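Local coordinates for macro domain-containing protein (Thermosipho africanus, PDB 7OMU) that carries a macro domain that holds adenosine-5-diphosphoribose in its pocket, joined in one chain to a domain of the DarT family, at residues W365-R374 with Q397-D405. The protein carries 1 engineered substitution. Sequence-based numbering, arbitrary orientation.
Sequences WSIVGPLMCR and QLSPKFLLD
Leu403 is the knob of this contact: from the short C-terminal helix 400-403 it enters a hollow lined by Trp365, Gly369, Pro370 and Cys373 on helix 365-376, one of the helices flanking the mixed sheet of the macro domain. Gly369 forms the floor of that hollow. Having no side chain, it lets Leu403 CD2 settle against the main chain, 3.6 Å from Gly369 C, and lets the Trp365 ring lie over its own turn of helix, with Gly369 CA 3.5 Å above the ring plane and over the ring's centre. The branched end of Leu403 spreads between its neighbours: CD1 and CD2 both touch Trp365 CZ2, while CB lies against Cys373 SG, whose side chain is short enough to sit close beside the leucine. Leu229 of strand 227-231 also touches both Leu403 and Trp365, tying the pair to the sheet.

Trp365 suits one wall of the hollow because its flat ring offers carbon to Leu403 and an N-H to the backbone. With CG anti to the main-chain nitrogen (chi1 165°), the indole reaches across to the loop, where NE1 donates to Gln397 O at 3.0 Å. The bond is almost straight, 176° at the hydrogen, and the acceptor lies in the ring plane, although NE1 itself stands above the carbonyl plane. The side-chain amide of Gln397 runs alongside, nearly coplanar with the indole, its OE1 near CD1 of Trp365.

On the outer flank, the Pro370 ring is a compact bump against Phe402, its CG 3.5 Å from Phe402 CE2. Proline also has no N-H to give, so the helix is kinked here. Leu404 CD2 packs on Cys373 CB at the end of the contact near Arg374. Where the backbones face each other at Pro370 and Leu403, Pro370 CA points a C-H at Leu403 O, 3.6 Å away.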
ATOM      1  N   TRP A 365      -4.655  17.496 -17.670  1.00 85.22           N
ATOM      2  CA  TRP A 365      -3.442  17.783 -16.864  1.00 82.23           C
ATOM      3  C   TRP A 365      -2.662  18.925 -17.515  1.00 84.26           C
ATOM      4  O   TRP A 365      -1.940  19.629 -16.791  1.00 88.61           O
ATOM      5  CB  TRP A 365      -2.580  16.529 -16.716  1.00 78.62           C
ATOM      6  CG  TRP A 365      -1.198  16.824 -16.231  1.00 76.84           C
ATOM      7  CD1 TRP A 365      -0.086  17.041 -16.993  1.00 78.42           C
ATOM      8  CD2 TRP A 365      -0.778  16.960 -14.865  1.00 74.87           C
ATOM      9  NE1 TRP A 365       1.000  17.281 -16.193  1.00 78.12           N
ATOM     10  CE2 TRP A 365       0.604  17.239 -14.885  1.00 75.92           C
ATOM     11  CE3 TRP A 365      -1.431  16.865 -13.633  1.00 73.26           C
ATOM     12  CZ2 TRP A 365       1.340  17.430 -13.721  1.00 75.63           C
ATOM     13  CZ3 TRP A 365      -0.702  17.038 -12.481  1.00 73.33           C
ATOM     14  CH2 TRP A 365       0.663  17.316 -12.528  1.00 75.66           C
ATOM     15  N   SER A 366      -2.798  19.091 -18.833  1.00 84.10           N
ATOM     16  CA  SER A 366      -2.164  20.186 -19.615  1.00 84.02           C
ATOM     17  C   SER A 366      -2.589  21.555 -19.063  1.00 83.86           C
ATOM     18  O   SER A 366      -1.819  22.518 -19.235  1.00 84.63           O
ATOM     19  CB  SER A 366      -2.486  20.048 -21.073  1.00 84.19           C
ATOM     20  OG  SER A 366      -3.884  19.907 -21.268  1.00 85.34           O
ATOM     21  N   ILE A 367      -3.760  21.640 -18.423  1.00 82.63           N
ATOM     22  CA  ILE A 367      -4.287  22.890 -17.797  1.00 84.25           C
ATOM     23  C   ILE A 367      -4.052  22.830 -16.288  1.00 85.16           C
ATOM     24  O   ILE A 367      -3.525  23.814 -15.735  1.00 90.46           O
ATOM     25  CB  ILE A 367      -5.779  23.096 -18.119  1.00 83.59           C
ATOM     26  CG1 ILE A 367      -6.044  23.102 -19.627  1.00 85.11           C
ATOM     27  CG2 ILE A 367      -6.295  24.360 -17.451  1.00 83.46           C
ATOM     28  CD1 ILE A 367      -5.303  24.189 -20.380  1.00 86.64           C
ATOM     29  N   VAL A 368      -4.450  21.734 -15.643  1.00 83.11           N
ATOM     30  CA  VAL A 368      -4.454  21.623 -14.157  1.00 82.87           C
ATOM     31  C   VAL A 368      -3.011  21.533 -13.648  1.00 81.64           C
ATOM     32  O   VAL A 368      -2.701  22.176 -12.638  1.00 80.59           O
ATOM     33  CB  VAL A 368      -5.300  20.425 -13.692  1.00 84.17           C
ATOM     34  CG1 VAL A 368      -5.179  20.205 -12.194  1.00 85.86           C
ATOM     35  CG2 VAL A 368      -6.756  20.592 -14.089  1.00 86.29           C
ATOM     36  N   GLY A 369      -2.167  20.744 -14.314  1.00 83.03           N
ATOM     37  CA  GLY A 369      -0.770  20.513 -13.902  1.00 83.65           C
ATOM     38  C   GLY A 369      -0.059  21.829 -13.591  1.00 84.64           C
ATOM     39  O   GLY A 369       0.316  22.083 -12.447  1.00 85.08           O
ATOM     40  N   PRO A 370       0.144  22.702 -14.602  1.00 83.81           N
ATOM     41  CA  PRO A 370       0.804  23.986 -14.382  1.00 84.88           C
ATOM     42  C   PRO A 370       0.138  24.776 -13.245  1.00 86.62           C
ATOM     43  O   PRO A 370       0.840  25.211 -12.354  1.00 89.48           O
ATOM     44  CB  PRO A 370       0.662  24.683 -15.741  1.00 84.92           C
ATOM     45  CG  PRO A 370       0.601  23.549 -16.729  1.00 82.20           C
ATOM     46  CD  PRO A 370      -0.209  22.489 -16.015  1.00 83.29           C
ATOM     47  N   LEU A 371      -1.191  24.905 -13.283  1.00 86.82           N
ATOM     48  CA  LEU A 371      -1.975  25.662 -12.268  1.00 87.85           C
ATOM     49  C   LEU A 371      -1.600  25.180 -10.860  1.00 87.82           C
ATOM     50  O   LEU A 371      -1.250  26.028 -10.025  1.00 92.85           O
ATOM     51  CB  LEU A 371      -3.472  25.473 -12.541  1.00 86.54           C
ATOM     52  CG  LEU A 371      -4.417  26.154 -11.553  1.00 86.78           C
ATOM     53  CD1 LEU A 371      -4.085  27.636 -11.399  1.00 87.95           C
ATOM     54  CD2 LEU A 371      -5.864  25.960 -11.976  1.00 86.80           C
ATOM     55  N   MET A 372      -1.659  23.870 -10.617  1.00 86.01           N
ATOM     56  CA  MET A 372      -1.363  23.248  -9.300  1.00 85.72           C
ATOM     57  C   MET A 372       0.087  23.555  -8.909  1.00 86.11           C
ATOM     58  O   MET A 372       0.311  23.944  -7.752  1.00 87.42           O
ATOM     59  CB  MET A 372      -1.544  21.728  -9.344  1.00 85.96           C
ATOM     60  CG  MET A 372      -2.983  21.275  -9.401  1.00 84.79           C
ATOM     61  SD  MET A 372      -3.087  19.468  -9.490  1.00 83.71           S
ATOM     62  CE  MET A 372      -2.780  19.047  -7.778  1.00 80.77           C
ATOM     63  N   CYS A 373       1.030  23.365  -9.832  1.00 85.96           N
ATOM     64  CA  CYS A 373       2.485  23.560  -9.589  1.00 87.97           C
ATOM     65  C   CYS A 373       2.748  25.030  -9.251  1.00 88.57           C
ATOM     66  O   CYS A 373       3.387  25.286  -8.215  1.00 88.34           O
ATOM     67  CB  CYS A 373       3.318  23.117 -10.789  1.00 88.76           C
ATOM     68  SG  CYS A 373       3.379  21.318 -10.983  1.00 89.36           S
ATOM     69  N   ARG A 374       2.243  25.947 -10.086  1.00 89.51           N
ATOM     70  CA  ARG A 374       2.324  27.420  -9.900  1.00 91.60           C
ATOM     71  C   ARG A 374       2.125  27.770  -8.423  1.00 90.79           C
ATOM     72  O   ARG A 374       2.919  28.562  -7.905  1.00 93.23           O
ATOM     73  CB  ARG A 374       1.247  28.144 -10.715  1.00 95.69           C
ATOM     74  CG  ARG A 374       1.621  28.442 -12.159  1.00101.53           C
ATOM     75  CD  ARG A 374       0.493  29.180 -12.863  1.00105.87           C
ATOM     76  NE  ARG A 374       0.016  30.311 -12.063  1.00109.14           N
ATOM     77  CZ  ARG A 374      -1.245  30.754 -12.009  1.00110.23           C
ATOM     78  NH1 ARG A 374      -2.209  30.179 -12.713  1.00110.15           N
ATOM     79  NH2 ARG A 374      -1.545  31.779 -11.229  1.00110.96           N
ATOM     80  N   GLN A 397       5.178  17.024 -20.515  1.00 84.36           N
ATOM     81  CA  GLN A 397       4.217  17.718 -19.611  1.00 83.60           C
ATOM     82  C   GLN A 397       4.528  17.395 -18.140  1.00 81.34           C
ATOM     83  O   GLN A 397       3.782  17.879 -17.278  1.00 79.98           O
ATOM     84  CB  GLN A 397       2.771  17.351 -19.954  1.00 83.64           C
ATOM     85  CG  GLN A 397       2.289  17.923 -21.282  1.00 84.59           C
ATOM     86  CD  GLN A 397       0.814  17.698 -21.518  1.00 84.78           C
ATOM     87  OE1 GLN A 397       0.048  17.425 -20.594  1.00 86.90           O
ATOM     88  NE2 GLN A 397       0.393  17.824 -22.768  1.00 84.78           N
ATOM     89  N   LEU A 398       5.576  16.616 -17.858  1.00 81.34           N
ATOM     90  CA  LEU A 398       6.052  16.337 -16.475  1.00 83.44           C
ATOM     91  C   LEU A 398       7.394  17.043 -16.230  1.00 86.44           C
ATOM     92  O   LEU A 398       7.976  16.844 -15.145  1.00 84.52           O
ATOM     93  CB  LEU A 398       6.196  14.825 -16.281  1.00 84.70           C
ATOM     94  CG  LEU A 398       4.966  13.988 -16.620  1.00 85.05           C
ATOM     95  CD1 LEU A 398       5.292  12.505 -16.561  1.00 84.49           C
ATOM     96  CD2 LEU A 398       3.810  14.324 -15.698  1.00 85.63           C
ATOM     97  N   SER A 399       7.876  17.825 -17.201  1.00 91.77           N
ATOM     98  CA  SER A 399       9.136  18.606 -17.094  1.00 94.98           C
ATOM     99  C   SER A 399       8.845  19.917 -16.372  1.00 96.72           C
ATOM    100  O   SER A 399       7.739  20.447 -16.470  1.00 97.02           O
ATOM    101  CB  SER A 399       9.771  18.839 -18.446  1.00 96.12           C
ATOM    102  OG  SER A 399       9.213  19.976 -19.088  1.00 98.38           O
ATOM    103  N   PRO A 400       9.826  20.483 -15.633  1.00 98.61           N
ATOM    104  CA  PRO A 400       9.621  21.734 -14.906  1.00 98.45           C
ATOM    105  C   PRO A 400       9.488  22.921 -15.870  1.00 97.97           C
ATOM    106  O   PRO A 400       8.820  23.881 -15.530  1.00 99.36           O
ATOM    107  CB  PRO A 400      10.883  21.850 -14.043  1.00101.20           C
ATOM    108  CG  PRO A 400      11.936  21.120 -14.843  1.00103.54           C
ATOM    109  CD  PRO A 400      11.193  19.963 -15.480  1.00101.12           C
ATOM    110  N   LYS A 401      10.124  22.824 -17.040  1.00 97.60           N
ATOM    111  CA  LYS A 401      10.001  23.811 -18.142  1.00 98.80           C
ATOM    112  C   LYS A 401       8.519  24.085 -18.411  1.00 93.82           C
ATOM    113  O   LYS A 401       8.145  25.268 -18.509  1.00 94.09           O
ATOM    114  CB  LYS A 401      10.691  23.296 -19.405  1.00102.22           C
ATOM    115  CG  LYS A 401      10.592  24.237 -20.595  1.00106.50           C
ATOM    116  CD  LYS A 401      11.616  23.921 -21.671  1.00110.47           C
ATOM    117  CE  LYS A 401      11.308  24.569 -23.003  1.00112.43           C
ATOM    118  NZ  LYS A 401      11.876  25.932 -23.091  1.00117.78           N
ATOM    119  N   PHE A 402       7.708  23.030 -18.500  1.00 89.82           N
ATOM    120  CA  PHE A 402       6.252  23.112 -18.784  1.00 88.57           C
ATOM    121  C   PHE A 402       5.482  23.549 -17.532  1.00 87.61           C
ATOM    122  O   PHE A 402       4.700  24.515 -17.625  1.00 90.89           O
ATOM    123  CB  PHE A 402       5.697  21.778 -19.288  1.00 86.45           C
ATOM    124  CG  PHE A 402       4.212  21.812 -19.546  1.00 84.57           C
ATOM    125  CD1 PHE A 402       3.696  22.527 -20.617  1.00 84.08           C
ATOM    126  CD2 PHE A 402       3.329  21.167 -18.694  1.00 84.05           C
ATOM    127  CE1 PHE A 402       2.330  22.583 -20.841  1.00 83.99           C
ATOM    128  CE2 PHE A 402       1.962  21.216 -18.926  1.00 83.58           C
ATOM    129  CZ  PHE A 402       1.464  21.923 -20.000  1.00 83.13           C
ATOM    130  N   LEU A 403       5.688  22.862 -16.407  1.00 85.13           N
ATOM    131  CA  LEU A 403       4.822  22.979 -15.205  1.00 85.86           C
ATOM    132  C   LEU A 403       5.167  24.226 -14.380  1.00 90.20           C
ATOM    133  O   LEU A 403       4.247  24.735 -13.719  1.00 92.59           O
ATOM    134  CB  LEU A 403       4.957  21.705 -14.372  1.00 84.16           C
ATOM    135  CG  LEU A 403       4.424  20.434 -15.033  1.00 82.35           C
ATOM    136  CD1 LEU A 403       4.815  19.209 -14.232  1.00 82.32           C
ATOM    137  CD2 LEU A 403       2.916  20.486 -15.198  1.00 80.86           C
ATOM    138  N   LEU A 404       6.416  24.705 -14.408  1.00 96.50           N
ATOM    139  CA  LEU A 404       6.868  25.876 -13.603  1.00103.00           C
ATOM    140  C   LEU A 404       7.227  27.059 -14.510  1.00110.18           C
ATOM    141  O   LEU A 404       8.248  27.710 -14.232  1.00110.36           O
ATOM    142  CB  LEU A 404       8.064  25.456 -12.743  1.00102.77           C
ATOM    143  CG  LEU A 404       7.788  24.334 -11.744  1.00102.77           C
ATOM    144  CD1 LEU A 404       9.086  23.789 -11.161  1.00103.29           C
ATOM    145  CD2 LEU A 404       6.863  24.819 -10.637  1.00104.10           C
ATOM    146  N   ASP A 405       6.403  27.344 -15.527  1.00119.32           N
ATOM    147  CA  ASP A 405       6.573  28.517 -16.435  1.00126.78           C
ATOM    148  C   ASP A 405       5.278  28.769 -17.215  1.00131.44           C
ATOM    149  O   ASP A 405       5.139  29.823 -17.843  1.00134.72           O
ATOM    150  CB  ASP A 405       7.757  28.324 -17.387  1.00128.87           C
ATOM    151  CG  ASP A 405       9.106  28.523 -16.719  1.00130.85           C
ATOM    152  OD1 ASP A 405       9.353  29.648 -16.238  1.00131.75           O
ATOM    153  OD2 ASP A 405       9.883  27.539 -16.653  1.00130.88           O
TER